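Local coordinates for protein CG11501 (Drosophila melanogaster, PDB 3ZZO) that acts as a secreted cytokine that promotes survival following Sindbis virus infection by suppressing the immune deficiency pathway and limits intestinal stem cell proliferation after bacterial infection, at residues A[16-21]-A[29-34]; A[9-14]-A[70-75]; A[50-53]-A[58-61]. One frame throughout, in Å; residues are numbered along the deposited sequence.

Interaction 1 of 3, residues A[16-21]-A[29-34]; sequences GDCEAV and NGCEVT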
loop_
_atom_site.group_PDB
_atom_site.type_symbol
_atom_site.label_atom_id
_atom_site.label_comp_id
_atom_site.label_asym_id
_atom_site.label_seq_id
_atom_site.Cartn_x
_atom_site.Cartn_y
_atom_site.Cartn_z
ATOM N N GLY A 16 -15.583 8.071 -5.990
ATOM C CA GLY A 16 -14.255 8.427 -6.473
ATOM C C GLY A 16 -13.775 7.471 -7.532
ATOM O O GLY A 16 -14.554 6.735 -8.142
ATOM N N ASP A 17 -12.455 7.510 -7.795
ATOM C CA ASP A 17 -11.867 6.646 -8.802
ATOM C C ASP A 17 -10.473 6.223 -8.347
ATOM O O ASP A 17 -9.961 6.685 -7.322
ATOM C CB ASP A 17 -11.868 7.311 -10.175
ATOM C CG ASP A 17 -11.028 8.564 -10.269
ATOM O OD1 ASP A 17 -10.237 8.871 -9.384
ATOM O OD2 ASP A 17 -11.179 9.264 -11.317
ATOM N N CYS A 18 -9.868 5.278 -9.080
ATOM C CA CYS A 18 -8.608 4.698 -8.622
ATOM C C CYS A 18 -7.557 5.773 -8.351
ATOM O O CYS A 18 -6.828 5.722 -7.360
ATOM C CB CYS A 18 -8.052 3.682 -9.648
ATOM S SG CYS A 18 -9.220 2.364 -10.091
ATOM N N GLU A 19 -7.461 6.758 -9.229
ATOM C CA GLU A 19 -6.456 7.780 -9.107
ATOM C C GLU A 19 -6.598 8.599 -7.844
ATOM O O GLU A 19 -5.621 9.088 -7.308
ATOM C CB GLU A 19 -6.443 8.686 -10.340
ATOM C CG GLU A 19 -5.992 8.015 -11.602
ATOM C CD GLU A 19 -5.999 8.974 -12.781
ATOM O OE1 GLU A 19 -5.169 9.913 -12.724
ATOM O OE2 GLU A 19 -6.835 8.774 -13.705
ATOM N N ALA A 20 -7.827 8.735 -7.344
ATOM C CA ALA A 20 -8.062 9.551 -6.140
ATOM C C ALA A 20 -7.336 8.987 -4.936
ATOM O O ALA A 20 -7.077 9.699 -3.981
ATOM C CB ALA A 20 -9.541 9.610 -5.840
ATOM N N VAL A 21 -7.051 7.698 -4.945
ATOM C CA VAL A 21 -6.361 7.053 -3.826
ATOM C C VAL A 21 -4.991 6.567 -4.250
ATOM O O VAL A 21 -4.385 5.717 -3.588
ATOM C CB VAL A 21 -7.236 5.948 -3.178
ATOM C CG1 VAL A 21 -8.527 6.514 -2.602
ATOM C CG2 VAL A 21 -7.513 4.795 -4.166
ATOM N N ASN A 29 -11.421 -5.407 -13.273
ATOM C CA ASN A 29 -11.259 -5.993 -11.913
ATOM C C ASN A 29 -10.971 -4.942 -10.878
ATOM O O ASN A 29 -10.333 -5.215 -9.875
ATOM C CB ASN A 29 -10.187 -7.056 -11.991
ATOM C CG ASN A 29 -10.635 -8.167 -12.874
ATOM O OD1 ASN A 29 -10.044 -8.415 -13.896
ATOM N ND2 ASN A 29 -11.766 -8.784 -12.532
ATOM N N GLY A 30 -11.479 -3.748 -11.057
ATOM C CA GLY A 30 -11.356 -2.671 -10.060
ATOM C C GLY A 30 -10.057 -1.893 -10.234
ATOM O O GLY A 30 -9.651 -1.552 -11.329
ATOM N N CYS A 31 -9.423 -1.595 -9.088
ATOM C CA CYS A 31 -8.200 -0.823 -8.952
ATOM C C CYS A 31 -7.133 -1.689 -8.314
ATOM O O CYS A 31 -7.458 -2.664 -7.611
ATOM C CB CYS A 31 -8.402 0.353 -7.985
ATOM S SG CYS A 31 -9.750 1.480 -8.333
ATOM N N GLU A 32 -5.875 -1.343 -8.518
ATOM C CA GLU A 32 -4.788 -2.008 -7.821
ATOM C C GLU A 32 -3.812 -0.980 -7.288
ATOM O O GLU A 32 -3.581 0.059 -7.895
ATOM C CB GLU A 32 -4.090 -2.990 -8.736
ATOM C CG GLU A 32 -3.429 -2.438 -9.847
ATOM C CD GLU A 32 -2.781 -3.492 -10.799
ATOM O OE1 GLU A 32 -3.424 -4.547 -11.043
ATOM O OE2 GLU A 32 -1.607 -3.278 -11.292
ATOM N N VAL A 33 -3.231 -1.292 -6.147
ATOM C CA VAL A 33 -2.271 -0.403 -5.516
ATOM C C VAL A 33 -1.277 -1.247 -4.708
ATOM O O VAL A 33 -1.622 -2.308 -4.186
ATOM C CB VAL A 33 -3.008 0.622 -4.608
ATOM C CG1 VAL A 33 -3.699 -0.046 -3.402
ATOM C CG2 VAL A 33 -2.073 1.762 -4.154
ATOM N N THR A 34 -0.057 -0.732 -4.560
ATOM C CA THR A 34 0.956 -1.319 -3.698
ATOM C C THR A 34 1.137 -0.341 -2.553
ATOM O O THR A 34 1.481 0.815 -2.799
ATOM C CB THR A 34 2.270 -1.534 -4.442
ATOM O OG1 THR A 34 2.028 -2.399 -5.549
ATOM C CG2 THR A 34 3.301 -2.167 -3.575
#
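A disulfide between Cys18 and Cys31 ties a short 3-10 turn to the start of strand 31-35. Along 16-21, Asp17 comes just before the turn and shapes it: its OD1 accepts from Ala20 N at 3.2 Å, an Asx motif, and its carbonyl O takes the same N-H, so a forked bond secures the first turn. Cys18 opens the 3-10 segment with CB aimed at the strand. Its SG lies anti to the carbonyl carbon (chi1 -55°) and meets Cys31 SG, turned the same way, at 2.0 Å; the C-S-S-C torsion is -81°, close to the relaxed value. Beside the bridge, Cys18 SG comes to 4.1 Å from Gly30 O, part of a classic beta bulge in which Asn29 and Gly30 face Asn26. Val21 N bonds to Cys18 O. Buried, Val21 packs on Phe11 and Phe72, and Val33 touches the same two rings from the strand. Both cysteines are buried in the ferredoxin-like subdomain SD1. With non-covalent contact between the segments slight, the link is chiefly one covalent bond, suited to holding a loop against the sheet in a secreted protein.

Interaction 2 of 3, residues A[9-14]-A[70-75]; sequences VEFKMD and QEFVRR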
loop_
_atom_site.group_PDB
_atom_site.type_symbol
_atom_site.label_atom_id
_atom_site.label_comp_id
_atom_site.label_asym_id
_atom_site.label_seq_id
_atom_site.Cartn_x
_atom_site.Cartn_y
_atom_site.Cartn_z
ATOM N N VAL A 9 -2.845 -4.659 -3.206
ATOM C CA VAL A 9 -4.246 -4.642 -2.890
ATOM C C VAL A 9 -5.071 -4.407 -4.135
ATOM O O VAL A 9 -4.822 -3.454 -4.883
ATOM C CB VAL A 9 -4.564 -3.549 -1.859
ATOM C CG1 VAL A 9 -6.048 -3.545 -1.471
ATOM C CG2 VAL A 9 -3.686 -3.682 -0.619
ATOM N N GLU A 10 -6.042 -5.287 -4.386
ATOM C CA GLU A 10 -7.030 -5.084 -5.442
ATOM C C GLU A 10 -8.351 -4.775 -4.771
ATOM O O GLU A 10 -8.721 -5.406 -3.783
ATOM C CB GLU A 10 -7.187 -6.336 -6.318
ATOM C CG GLU A 10 -5.961 -6.671 -7.090
ATOM C CD GLU A 10 -6.194 -7.862 -8.036
ATOM O OE1 GLU A 10 -7.350 -8.320 -8.260
ATOM O OE2 GLU A 10 -5.167 -8.413 -8.517
ATOM N N PHE A 11 -9.066 -3.788 -5.303
ATOM C CA PHE A 11 -10.274 -3.322 -4.630
ATOM C C PHE A 11 -11.178 -2.614 -5.621
ATOM O O PHE A 11 -10.727 -2.177 -6.694
ATOM C CB PHE A 11 -9.896 -2.358 -3.489
ATOM C CG PHE A 11 -9.189 -1.090 -3.943
ATOM C CD1 PHE A 11 -7.813 -1.092 -4.182
ATOM C CD2 PHE A 11 -9.901 0.087 -4.135
ATOM C CE1 PHE A 11 -7.200 0.059 -4.632
ATOM C CE2 PHE A 11 -9.263 1.248 -4.589
ATOM C CZ PHE A 11 -7.916 1.220 -4.829
ATOM N N LYS A 12 -12.421 -2.445 -5.241
ATOM C CA LYS A 12 -13.365 -1.600 -5.962
ATOM C C LYS A 12 -13.724 -0.431 -5.054
ATOM O O LYS A 12 -13.367 -0.407 -3.878
ATOM C CB LYS A 12 -14.575 -2.395 -6.434
ATOM C CG LYS A 12 -14.221 -3.278 -7.608
ATOM C CD LYS A 12 -15.357 -4.233 -8.059
ATOM C CE LYS A 12 -14.908 -5.105 -9.244
ATOM N NZ LYS A 12 -15.899 -6.172 -9.523
ATOM N N MET A 13 -14.364 0.583 -5.621
ATOM C CA MET A 13 -14.655 1.830 -4.914
ATOM C C MET A 13 -16.107 2.200 -5.132
ATOM O O MET A 13 -16.587 2.218 -6.265
ATOM C CB MET A 13 -13.788 2.982 -5.517
ATOM C CG MET A 13 -12.314 2.758 -5.345
ATOM S SD MET A 13 -11.342 4.066 -6.063
ATOM C CE MET A 13 -11.578 5.354 -4.834
ATOM N N ASP A 14 -16.794 2.572 -4.081
ATOM C CA ASP A 14 -18.160 3.057 -4.218
ATOM C C ASP A 14 -18.253 4.471 -4.737
ATOM O O ASP A 14 -19.200 4.835 -5.419
ATOM C CB ASP A 14 -18.868 2.985 -2.878
ATOM C CG ASP A 14 -19.045 1.571 -2.375
ATOM O OD1 ASP A 14 -19.182 0.627 -3.196
ATOM O OD2 ASP A 14 -18.957 1.445 -1.165
ATOM N N GLN A 70 -6.037 -2.651 6.088
ATOM C CA GLN A 70 -7.093 -2.165 6.987
ATOM C C GLN A 70 -7.021 -0.652 7.124
ATOM O O GLN A 70 -8.045 0.040 7.105
ATOM C CB GLN A 70 -6.901 -2.897 8.334
ATOM C CG GLN A 70 -8.032 -2.690 9.315
ATOM C CD GLN A 70 -7.907 -3.619 10.496
ATOM O OE1 GLN A 70 -7.039 -4.486 10.540
ATOM N NE2 GLN A 70 -8.824 -3.537 11.443
ATOM N N GLU A 71 -5.808 -0.120 7.188
ATOM C CA GLU A 71 -5.586 1.331 7.224
ATOM C C GLU A 71 -5.875 2.005 5.871
ATOM O O GLU A 71 -6.371 3.119 5.839
ATOM C CB GLU A 71 -4.182 1.643 7.688
ATOM C CG GLU A 71 -3.963 3.100 7.934
ATOM C CD GLU A 71 -2.824 3.419 8.838
ATOM O OE1 GLU A 71 -2.251 2.517 9.466
ATOM O OE2 GLU A 71 -2.473 4.635 8.924
ATOM N N PHE A 72 -5.575 1.321 4.764
ATOM C CA PHE A 72 -5.930 1.825 3.436
ATOM C C PHE A 72 -7.439 2.037 3.344
ATOM O O PHE A 72 -7.910 3.073 2.873
ATOM C CB PHE A 72 -5.463 0.836 2.354
ATOM C CG PHE A 72 -5.813 1.275 0.964
ATOM C CD1 PHE A 72 -5.121 2.288 0.367
ATOM C CD2 PHE A 72 -6.838 0.672 0.257
ATOM C CE1 PHE A 72 -5.454 2.705 -0.932
ATOM C CE2 PHE A 72 -7.181 1.114 -1.015
ATOM C CZ PHE A 72 -6.474 2.116 -1.588
ATOM N N VAL A 73 -8.222 1.083 3.849
ATOM C CA VAL A 73 -9.671 1.235 3.878
ATOM C C VAL A 73 -10.060 2.387 4.812
ATOM O O VAL A 73 -10.875 3.230 4.472
ATOM C CB VAL A 73 -10.369 -0.077 4.298
ATOM C CG1 VAL A 73 -11.875 0.123 4.406
ATOM C CG2 VAL A 73 -10.044 -1.178 3.303
ATOM N N ARG A 74 -9.463 2.400 6.010
ATOM C CA ARG A 74 -9.835 3.397 7.035
ATOM C C ARG A 74 -9.600 4.806 6.543
ATOM O O ARG A 74 -10.476 5.660 6.661
ATOM C CB ARG A 74 -9.030 3.138 8.295
ATOM C CG ARG A 74 -9.576 3.886 9.503
ATOM C CD ARG A 74 -8.728 3.717 10.747
ATOM N NE ARG A 74 -8.617 2.318 11.125
ATOM C CZ ARG A 74 -7.543 1.566 11.050
ATOM N NH1 ARG A 74 -6.346 2.053 10.701
ATOM N NH2 ARG A 74 -7.637 0.287 11.355
ATOM N N ARG A 75 -8.411 5.076 6.032
ATOM C CA ARG A 75 -8.084 6.455 5.660
ATOM C C ARG A 75 -8.839 6.937 4.429
ATOM O O ARG A 75 -8.926 8.128 4.183
ATOM C CB ARG A 75 -6.603 6.649 5.601
ATOM C CG ARG A 75 -5.942 6.047 4.492
ATOM C CD ARG A 75 -4.370 6.090 4.766
ATOM N NE ARG A 75 -3.885 7.445 4.899
ATOM C CZ ARG A 75 -2.862 7.823 5.717
ATOM N NH1 ARG A 75 -2.161 6.980 6.485
ATOM N NH2 ARG A 75 -2.565 9.085 5.765
#
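Phe72 of helix 69-75 drives the edge of its ring into the face of Phe11 on strand 6-13, a T-shaped (edge-to-face) aromatic pair. The ring centroids lie 5.0 Å apart and the planes stand at 64°, tilted from a perfect T. Two neighbouring atoms of the Phe72 rim do the touching: CE2 sits 3.7 Å above the plane of Phe11, over its centre, while CZ comes 3.7 Å from Phe11 CZ, toward the outer end of that ring. With chi1 at 179° the Phe72 ring extends from the helix toward the sheet. Phe11 holds CG between its backbone N and carbonyl carbon (chi1 62°), a conformation open to a strand residue, and thereby offers a ring face to the helix. Round Phe11 stand Cys31 of one neighbouring strand, Ile81 of the other, and Ala23 of a loop. Within the helix Arg75 NH1 pairs with Glu71 OE2 at 3.4 Å and also bonds Asp38 O. This is the helix-on-sheet core of the ferredoxin-like subdomain SD1. Within it the two phenylalanines meet through dispersion and chiefly through the C-H at Phe72 CE2 directed at the Phe11 face, an apolar contact that probably gains a modest electrostatic preference for this edge-on approach.

Interaction 3 of 3, residues A[50-53]-A[58-61]; sequences GPCN and NCDG. Unlike the reference sequence in segment 50-53: Pro51 (reference Ser).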
loop_
_atom_site.group_PDB
_atom_site.type_symbol
_atom_site.label_atom_id
_atom_site.label_comp_id
_atom_site.label_asym_id
_atom_site.label_seq_id
_atom_site.Cartn_x
_atom_site.Cartn_y
_atom_site.Cartn_z
ATOM N N GLY A 50 11.864 7.527 5.534
ATOM C CA GLY A 50 12.782 8.208 4.652
ATOM C C GLY A 50 13.639 7.205 3.924
ATOM O O GLY A 50 13.295 6.014 3.838
ATOM N N PRO A 51 14.756 7.671 3.373
ATOM C CA PRO A 51 15.634 6.810 2.589
ATOM C C PRO A 51 16.141 5.587 3.342
ATOM O O PRO A 51 16.306 5.612 4.558
ATOM C CB PRO A 51 16.802 7.740 2.277
ATOM C CG PRO A 51 16.350 9.111 2.462
ATOM C CD PRO A 51 15.213 9.084 3.405
ATOM N N CYS A 52 16.467 4.558 2.566
ATOM C CA CYS A 52 16.953 3.279 3.085
ATOM C C CYS A 52 18.321 2.980 2.553
ATOM O O CYS A 52 18.813 3.622 1.607
ATOM C CB CYS A 52 16.007 2.143 2.678
ATOM S SG CYS A 52 14.282 2.364 3.309
ATOM N N ASN A 53 18.951 1.971 3.157
ATOM C CA ASN A 53 20.273 1.574 2.735
ATOM C C ASN A 53 20.187 0.692 1.488
ATOM O O ASN A 53 19.120 0.474 0.905
ATOM C CB ASN A 53 21.065 0.936 3.910
ATOM C CG ASN A 53 20.733 -0.511 4.208
ATOM O OD1 ASN A 53 19.942 -1.173 3.510
ATOM N ND2 ASN A 53 21.360 -1.028 5.270
ATOM N N ASN A 58 17.659 -0.276 7.565
ATOM C CA ASN A 58 18.192 0.829 8.339
ATOM C C ASN A 58 17.721 2.190 7.788
ATOM O O ASN A 58 18.493 3.145 7.638
ATOM C CB ASN A 58 19.708 0.774 8.384
ATOM C CG ASN A 58 20.252 -0.273 9.330
ATOM O OD1 ASN A 58 21.414 -0.648 9.205
ATOM N ND2 ASN A 58 19.472 -0.682 10.303
ATOM N N CYS A 59 16.422 2.253 7.496
ATOM C CA CYS A 59 15.853 3.423 6.875
ATOM C C CYS A 59 15.741 4.554 7.871
ATOM O O CYS A 59 15.565 4.335 9.057
ATOM C CB CYS A 59 14.479 3.083 6.303
ATOM S SG CYS A 59 14.411 1.639 5.220
ATOM N N ASP A 60 15.816 5.770 7.367
ATOM C CA ASP A 60 15.653 6.941 8.206
ATOM C C ASP A 60 14.263 6.879 8.826
ATOM O O ASP A 60 13.247 6.852 8.112
ATOM C CB ASP A 60 15.718 8.246 7.397
ATOM C CG ASP A 60 17.034 8.535 6.695
ATOM O OD1 ASP A 60 17.969 7.743 6.680
ATOM O OD2 ASP A 60 17.116 9.635 6.092
ATOM N N GLY A 61 14.190 6.877 10.149
ATOM C CA GLY A 61 12.910 6.817 10.856
ATOM C C GLY A 61 12.280 5.449 10.863
ATOM O O GLY A 61 11.116 5.329 11.248
HETATM O O HOH W 1 23.070 0.749 6.907
#
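Loop pieces 50-53 and 58-61 run antiparallel, Gly50 beside Asp60 and Cys52 beside Cys59, joined by a nearly straight bond from Asp60 N to Pro51 O (2.9 Å, 165° at the hydrogen) and a weak, bent one from Gly50 N to Asp60 O (3.0 Å). Pro51 O also receives a CA-H...O contact from Cys59 CA at 3.2 Å, so two successive residues converge on one carbonyl. Next to it the Cys52-Cys59 disulfide crosses between the pieces, with SG atoms 2.0 Å apart and a C-S-S-C torsion of 103°, somewhat opened from a right angle. This bridge closes a small loop in SD2, the subdomain built of loops held by four disulfides, where such cross-links and scattered backbone bonds stand in for regular secondary structure. Tyr46 packs on Cys52 and Cys3 on Cys59; a thiocyanate ion, probably from the crystallisation liquor, lies near Cys52. At one end Asp60 OD2 sits above the CD-CG edge of the ring of Pro51, which replaces the reference serine, 3.3 Å from Pro51 CD. At the other end the amides of Asn53 and Asn58, planes 71° apart, do not bond directly. A water accepts from Asn53 ND2 at 3.0 Å and, in the Asn58 conformer given here, one of two, probably donates to Asn58 OD1. Asn53 OD1 faces back into its own loop and accepts from the backbone N atoms of Phe55 and Cys57, which fixes the amide that presents ND2 to the water.

In the fold
Interactions 1 and 2 belong to the same core: their centres are about 9 Å apart, strands 31-35 and 6-13 are antiparallel neighbours in the four-stranded sheet, and a backbone hydrogen bond joins Cys31 N to Phe11 O. Helix 69-75 covers one face of that sheet, and Cys18 N of interaction 1 packs against Met13 SD of interaction 2. Interaction 3 sits on the opposite side of the chain's centre, 26 to 27 Å from the other two between centres, in SD2. Along the chain, interactions 1 and 3 follow in series, both inside the long loop closed by interaction 2. The ferredoxin-like SD1 is thus completed only after the chain has passed through disulfide-linked SD2.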